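L-methionine gamma-lyase (Fusobacterium nucleatum subsp. nucleatum, PDB 6LXU) belongs to the Cys/Met metabolism family of PLP-dependent enzymes, carries its cofactor covalently bound to the chain, and assembles from four copies. Local coordinates at residues 95-100 with 123-128; 82-87 with 238-243. All coordinates share one frame; numbering follows the deposited sequence.

Contact 1. Residues 95-100 with 123-128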
loop_
_atom_site.group_PDB
_atom_site.type_symbol
_atom_site.label_atom_id
_atom_site.label_comp_id
_atom_site.label_asym_id
_atom_site.label_seq_id
_atom_site.Cartn_x
_atom_site.Cartn_y
_atom_site.Cartn_z
ATOM N N SER A 95 3.607 -24.617 -8.466
ATOM C CA SER A 95 3.834 -25.130 -7.122
ATOM C C SER A 95 3.132 -26.467 -6.930
ATOM O O SER A 95 3.671 -27.384 -6.315
ATOM C CB SER A 95 3.325 -24.182 -6.056
ATOM O OG SER A 95 4.034 -22.943 -6.034
ATOM N N THR A 96 1.914 -26.561 -7.451
ATOM C CA THR A 96 1.146 -27.805 -7.385
ATOM C C THR A 96 1.843 -28.928 -8.155
ATOM O O THR A 96 2.053 -30.022 -7.611
ATOM C CB THR A 96 -0.283 -27.574 -7.913
ATOM O OG1 THR A 96 -0.943 -26.620 -7.071
ATOM C CG2 THR A 96 -1.079 -28.868 -7.901
ATOM N N LEU A 97 2.209 -28.668 -9.394
ATOM C CA LEU A 97 2.805 -29.707 -10.235
ATOM C C LEU A 97 4.159 -30.179 -9.721
ATOM O O LEU A 97 4.431 -31.395 -9.709
ATOM C CB LEU A 97 2.882 -29.236 -11.682
ATOM C CG LEU A 97 1.514 -29.051 -12.359
ATOM C CD1 LEU A 97 1.674 -28.383 -13.703
ATOM C CD2 LEU A 97 0.765 -30.364 -12.520
ATOM N N TRP A 98 5.006 -29.260 -9.258
ATOM C CA TRP A 98 6.302 -29.672 -8.714
ATOM C C TRP A 98 6.164 -30.499 -7.445
ATOM O O TRP A 98 7.062 -31.294 -7.117
ATOM C CB TRP A 98 7.218 -28.472 -8.416
ATOM C CG TRP A 98 7.681 -27.688 -9.606
ATOM C CD1 TRP A 98 7.603 -26.337 -9.738
ATOM C CD2 TRP A 98 8.297 -28.178 -10.813
ATOM N NE1 TRP A 98 8.144 -25.945 -10.931
ATOM C CE2 TRP A 98 8.558 -27.053 -11.628
ATOM C CE3 TRP A 98 8.634 -29.460 -11.303
ATOM C CZ2 TRP A 98 9.136 -27.164 -12.911
ATOM C CZ3 TRP A 98 9.209 -29.570 -12.597
ATOM C CH2 TRP A 98 9.459 -28.423 -13.375
ATOM N N THR A 99 5.090 -30.279 -6.690
ATOM C CA THR A 99 4.836 -31.050 -5.480
ATOM C C THR A 99 4.451 -32.497 -5.795
ATOM O O THR A 99 4.979 -33.434 -5.179
ATOM C CB THR A 99 3.736 -30.384 -4.631
ATOM O OG1 THR A 99 4.188 -29.078 -4.251
ATOM C CG2 THR A 99 3.438 -31.187 -3.368
ATOM N N VAL A 100 3.526 -32.670 -6.721
ATOM C CA VAL A 100 2.887 -33.985 -6.908
ATOM C C VAL A 100 3.547 -34.857 -7.967
ATOM O O VAL A 100 3.264 -36.074 -8.004
ATOM C CB VAL A 100 1.363 -33.867 -7.184
ATOM C CG1 VAL A 100 0.680 -33.099 -6.067
ATOM C CG2 VAL A 100 1.056 -33.272 -8.544
ATOM N N HIS A 123 7.452 -27.886 -22.542
ATOM C CA HIS A 123 8.879 -27.545 -22.542
ATOM C C HIS A 123 9.568 -27.583 -21.189
ATOM O O HIS A 123 10.798 -27.709 -21.151
ATOM C CB HIS A 123 9.095 -26.169 -23.182
ATOM C CG HIS A 123 8.806 -26.145 -24.650
ATOM N ND1 HIS A 123 7.907 -25.274 -25.226
ATOM C CD2 HIS A 123 9.277 -26.919 -25.655
ATOM C CE1 HIS A 123 7.855 -25.497 -26.527
ATOM N NE2 HIS A 123 8.680 -26.485 -26.814
ATOM N N GLY A 124 8.819 -27.421 -20.093
ATOM C CA GLY A 124 9.397 -27.365 -18.756
ATOM C C GLY A 124 9.435 -28.717 -18.092
ATOM O O GLY A 124 10.505 -29.245 -17.806
ATOM N N LEU A 125 8.264 -29.303 -17.869
ATOM C CA LEU A 125 8.170 -30.601 -17.201
ATOM C C LEU A 125 8.900 -31.691 -17.991
ATOM O O LEU A 125 9.520 -32.583 -17.405
ATOM C CB LEU A 125 6.706 -31.032 -17.040
ATOM C CG LEU A 125 5.732 -30.205 -16.200
ATOM C CD1 LEU A 125 4.392 -30.923 -16.104
ATOM C CD2 LEU A 125 6.324 -29.957 -14.831
ATOM N N THR A 126 8.808 -31.615 -19.311
ATOM C CA THR A 126 9.454 -32.606 -20.171
ATOM C C THR A 126 10.983 -32.539 -20.076
ATOM O O THR A 126 11.649 -33.562 -20.228
ATOM C CB THR A 126 9.022 -32.445 -21.622
ATOM O OG1 THR A 126 9.320 -31.121 -22.041
ATOM C CG2 THR A 126 7.534 -32.728 -21.787
ATOM N N ARG A 127 11.538 -31.358 -19.801
ATOM C CA ARG A 127 12.984 -31.220 -19.534
ATOM C C ARG A 127 13.425 -31.881 -18.247
ATOM O O ARG A 127 14.629 -32.105 -18.071
ATOM C CB ARG A 127 13.418 -29.745 -19.466
ATOM C CG ARG A 127 13.718 -29.126 -20.798
ATOM C CD ARG A 127 14.500 -27.835 -20.623
ATOM N NE ARG A 127 13.725 -26.777 -19.955
ATOM C CZ ARG A 127 14.050 -26.146 -18.817
ATOM N NH1 ARG A 127 15.161 -26.467 -18.149
ATOM N NH2 ARG A 127 13.265 -25.183 -18.345
ATOM N N PHE A 128 12.479 -32.154 -17.336
ATOM C CA PHE A 128 12.740 -32.719 -16.036
ATOM C C PHE A 128 12.130 -34.112 -15.873
ATOM O O PHE A 128 11.780 -34.533 -14.792
ATOM C CB PHE A 128 12.314 -31.706 -14.956
ATOM C CG PHE A 128 13.251 -30.538 -14.886
ATOM C CD1 PHE A 128 14.468 -30.671 -14.248
ATOM C CD2 PHE A 128 12.969 -29.333 -15.521
ATOM C CE1 PHE A 128 15.361 -29.614 -14.193
ATOM C CE2 PHE A 128 13.878 -28.276 -15.481
ATOM C CZ PHE A 128 15.078 -28.420 -14.821
#

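Contact 2. Residues 82-87 with 238-243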
loop_
_atom_site.group_PDB
_atom_site.type_symbol
_atom_site.label_atom_id
_atom_site.label_comp_id
_atom_site.label_asym_id
_atom_site.label_seq_id
_atom_site.Cartn_x
_atom_site.Cartn_y
_atom_site.Cartn_z
ATOM N N ALA A 82 -8.943 -26.715 2.211
ATOM C CA ALA A 82 -7.779 -25.873 2.459
ATOM C C ALA A 82 -7.420 -25.062 1.232
ATOM O O ALA A 82 -7.514 -25.552 0.121
ATOM C CB ALA A 82 -6.609 -26.754 2.860
ATOM N N GLY A 83 -6.998 -23.831 1.478
ATOM C CA GLY A 83 -6.514 -22.947 0.431
ATOM C C GLY A 83 -5.049 -22.614 0.590
ATOM O O GLY A 83 -4.520 -22.613 1.699
ATOM N N ILE A 84 -4.391 -22.346 -0.543
ATOM C CA ILE A 84 -3.015 -21.865 -0.562
ATOM C C ILE A 84 -2.942 -20.724 -1.561
ATOM O O ILE A 84 -3.488 -20.830 -2.659
ATOM C CB ILE A 84 -2.014 -22.939 -1.015
ATOM C CG1 ILE A 84 -2.339 -24.315 -0.443
ATOM C CG2 ILE A 84 -0.601 -22.532 -0.624
ATOM C CD1 ILE A 84 -1.506 -25.366 -1.106
ATOM N N ALA A 85 -2.253 -19.646 -1.182
ATOM C CA ALA A 85 -2.072 -18.490 -2.053
ATOM C C ALA A 85 -0.636 -18.384 -2.539
ATOM O O ALA A 85 0.311 -18.692 -1.811
ATOM C CB ALA A 85 -2.459 -17.221 -1.339
ATOM N N MET A 86 -0.506 -17.901 -3.773
ATOM C CA MET A 86 0.779 -17.680 -4.427
ATOM C C MET A 86 0.738 -16.346 -5.155
ATOM O O MET A 86 -0.314 -15.760 -5.371
ATOM C CB MET A 86 1.103 -18.799 -5.424
ATOM C CG MET A 86 1.262 -20.179 -4.810
ATOM S SD MET A 86 -0.288 -21.004 -4.415
ATOM C CE MET A 86 0.368 -22.622 -4.023
ATOM N N SER A 87 1.914 -15.906 -5.593
ATOM C CA SER A 87 2.070 -14.598 -6.229
ATOM C C SER A 87 1.768 -14.565 -7.729
ATOM O O SER A 87 1.971 -13.529 -8.359
ATOM C CB SER A 87 3.441 -14.030 -5.935
ATOM O OG SER A 87 4.424 -14.881 -6.464
ATOM N N VAL A 238 6.337 -27.870 0.364
ATOM C CA VAL A 238 7.290 -28.352 -0.634
ATOM C C VAL A 238 7.291 -27.411 -1.835
ATOM O O VAL A 238 8.283 -26.688 -2.074
ATOM C CB VAL A 238 7.014 -29.816 -1.044
ATOM C CG1 VAL A 238 8.013 -30.267 -2.101
ATOM C CG2 VAL A 238 7.065 -30.735 0.177
ATOM N N GLY A 239 6.192 -27.393 -2.573
ATOM C CA GLY A 239 6.107 -26.615 -3.806
ATOM C C GLY A 239 6.360 -25.138 -3.600
ATOM O O GLY A 239 7.274 -24.559 -4.205
ATOM N N LEU A 240 5.576 -24.522 -2.738
ATOM C CA LEU A 240 5.714 -23.090 -2.467
ATOM C C LEU A 240 6.986 -22.783 -1.686
ATOM O O LEU A 240 7.759 -21.889 -2.058
ATOM C CB LEU A 240 4.484 -22.580 -1.719
ATOM C CG LEU A 240 4.529 -21.142 -1.189
ATOM C CD1 LEU A 240 4.749 -20.105 -2.283
ATOM C CD2 LEU A 240 3.239 -20.832 -0.442
ATOM N N LYS A 241 7.236 -23.522 -0.609
ATOM C CA LYS A 241 8.334 -23.191 0.289
ATOM C C LYS A 241 9.692 -23.220 -0.416
ATOM O O LYS A 241 10.526 -22.329 -0.207
ATOM C CB LYS A 241 8.379 -24.155 1.491
ATOM C CG LYS A 241 9.369 -23.733 2.566
ATOM C CD LYS A 241 9.342 -24.648 3.783
ATOM C CE LYS A 241 10.140 -25.926 3.589
ATOM N NZ LYS A 241 11.589 -25.700 3.831
ATOM N N ASP A 242 9.906 -24.260 -1.222
ATOM C CA ASP A 242 11.224 -24.562 -1.777
ATOM C C ASP A 242 11.297 -24.542 -3.293
ATOM O O ASP A 242 12.363 -24.199 -3.823
ATOM C CB ASP A 242 11.688 -25.961 -1.322
ATOM C CG ASP A 242 11.817 -26.122 0.190
ATOM O OD1 ASP A 242 12.033 -25.132 0.883
ATOM O OD2 ASP A 242 11.748 -27.283 0.657
ATOM N N MET A 243 10.247 -24.943 -3.999
ATOM C CA MET A 243 10.418 -25.182 -5.422
ATOM C C MET A 243 9.968 -24.053 -6.334
ATOM O O MET A 243 10.391 -24.006 -7.482
ATOM C CB MET A 243 9.764 -26.491 -5.789
ATOM C CG MET A 243 10.267 -27.618 -4.901
ATOM S SD MET A 243 9.685 -29.246 -5.363
ATOM C CE MET A 243 10.588 -29.549 -6.882
#

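Contact 1. Residues 95-100 with 123-128
Trp98 and Leu125 reach each other through matching first torsions: in both, CG stands beside the backbone N and anti to the carbonyl carbon (chi1 -66° and -62°), which swings the indole and the isobutyl group into the space between their helices. These are helices 89-100 and 115-125 on the large mixed sheet of the PLP-dependent aminotransferase-like fold. The second helix forms the connection of a beta-alpha-beta crossover from strand 106-110 to the adjacent parallel strand 131-135.

Trp98 and Leu125 meet in a CH-pi interaction. Leu125 CD2 lies over one face of the six-membered ring of Trp98, 4.1 Å from its centroid and 29° off the ring normal. The methyl is displaced from the ring centre toward the outer rim, with CZ3 at 3.7 Å and CH2 at 3.8 Å from Leu125 CD2. The other branch of the leucine serves a different neighbour: Leu125 CD1 meets Leu97 CD1 more loosely, at 4.4 Å, so that the fork spans two successive residues of helix 89-100. Leu101 and Val130 also pack on Leu125. Phe128, three residues on from Leu125, adds an oblique ring contact, with its CD2 at 4.2 Å from Trp98 CH2.

This apolar cluster continues across the subunit boundary. The Trp98 ring stacks on Trp98 of the second subunit and packs edge-to-face with Phe128 of that subunit, while its NE1 is hydrogen-bonded to Met243 O of the second subunit, which satisfies the polar edge of a buried indole. The backbone of the same residue is held across the boundary as well: Trp98 O accepts a hydrogen bond from Arg127 NH1 of the second subunit.

Contact 2. Residues 82-87 with 238-243
Leu240 projects from its helix straight at strand 82-86, whose residues Ile84, Ala85 and Met86 receive it. Its CB is still fairly distant, 4.7 Å from Met86 CE, the end of the methionine. CG sits anti to the backbone N (chi1 172°), a setting that carries the fork farther from the helix; Leu240 CG stays 4.9 Å from Ala85 O, and the two methyls make the closer approaches. CD1 turns to the methionine and lies 4.3 Å from Met86 CG. CD2 goes the other way along the strand and rests 3.9 Å from Ala85 O, a van der Waals approach of a methyl to a backbone carbonyl oxygen. The same methyl is 4.2 Å from Ile84 CG2, a less certain contact because Ile84 was modelled in two conformers.

Strand 82-86 is an outermost strand, within this chain, of the seven-stranded mixed sheet of the aminotransferase-like PLP-dependent fold, and runs antiparallel to strand 223-227, to which Ile84 and Met86 are tied by backbone bonds with Val225 and Gly223. Helix 229-244 follows that neighbouring strand and covers one face of the edge strand; the axes of the short segments come within 10.3 Å and diverge by 27°. Along the strand, Ile84 and Met86 point their CB atoms at the helix, while Ala85 points its own away, to pack on Thr67 of helix 65-78 and on Leu248. Ile235, earlier in helix 229-244, also touches Ile84 and Met86. At the end of the strand, Ser87 OG is hydrogen-bonded to Ser87 OG of the second subunit. The helix is widened by a pi-type turn where it carries Leu240: Val238 O accepts from both Asp242 N, at 3.0 Å, and Met243 N, at 3.3 Å.

In the fold
Contacts 1 and 2 have centres about 14 Å apart and meet through helix 89-100, which follows strand 82-86 in the chain and also packs on helix 229-244. At the junction Ser95 CB lies 3.9 Å from Met86 CE, and Ser95 OG is 3.9 Å from Leu240 CA; farther along, Thr99 OG1 comes within 3.1 Å of Gly239 N, a packing approach. Contact 1 is nested inside the chain loop closed by contact 2, and both reach the second subunit. The PLP-bearing residue, Lys212, falls in sequence between strands 205-209 and 223-227, and Thr96 of segment 95-100 packs on the first of these.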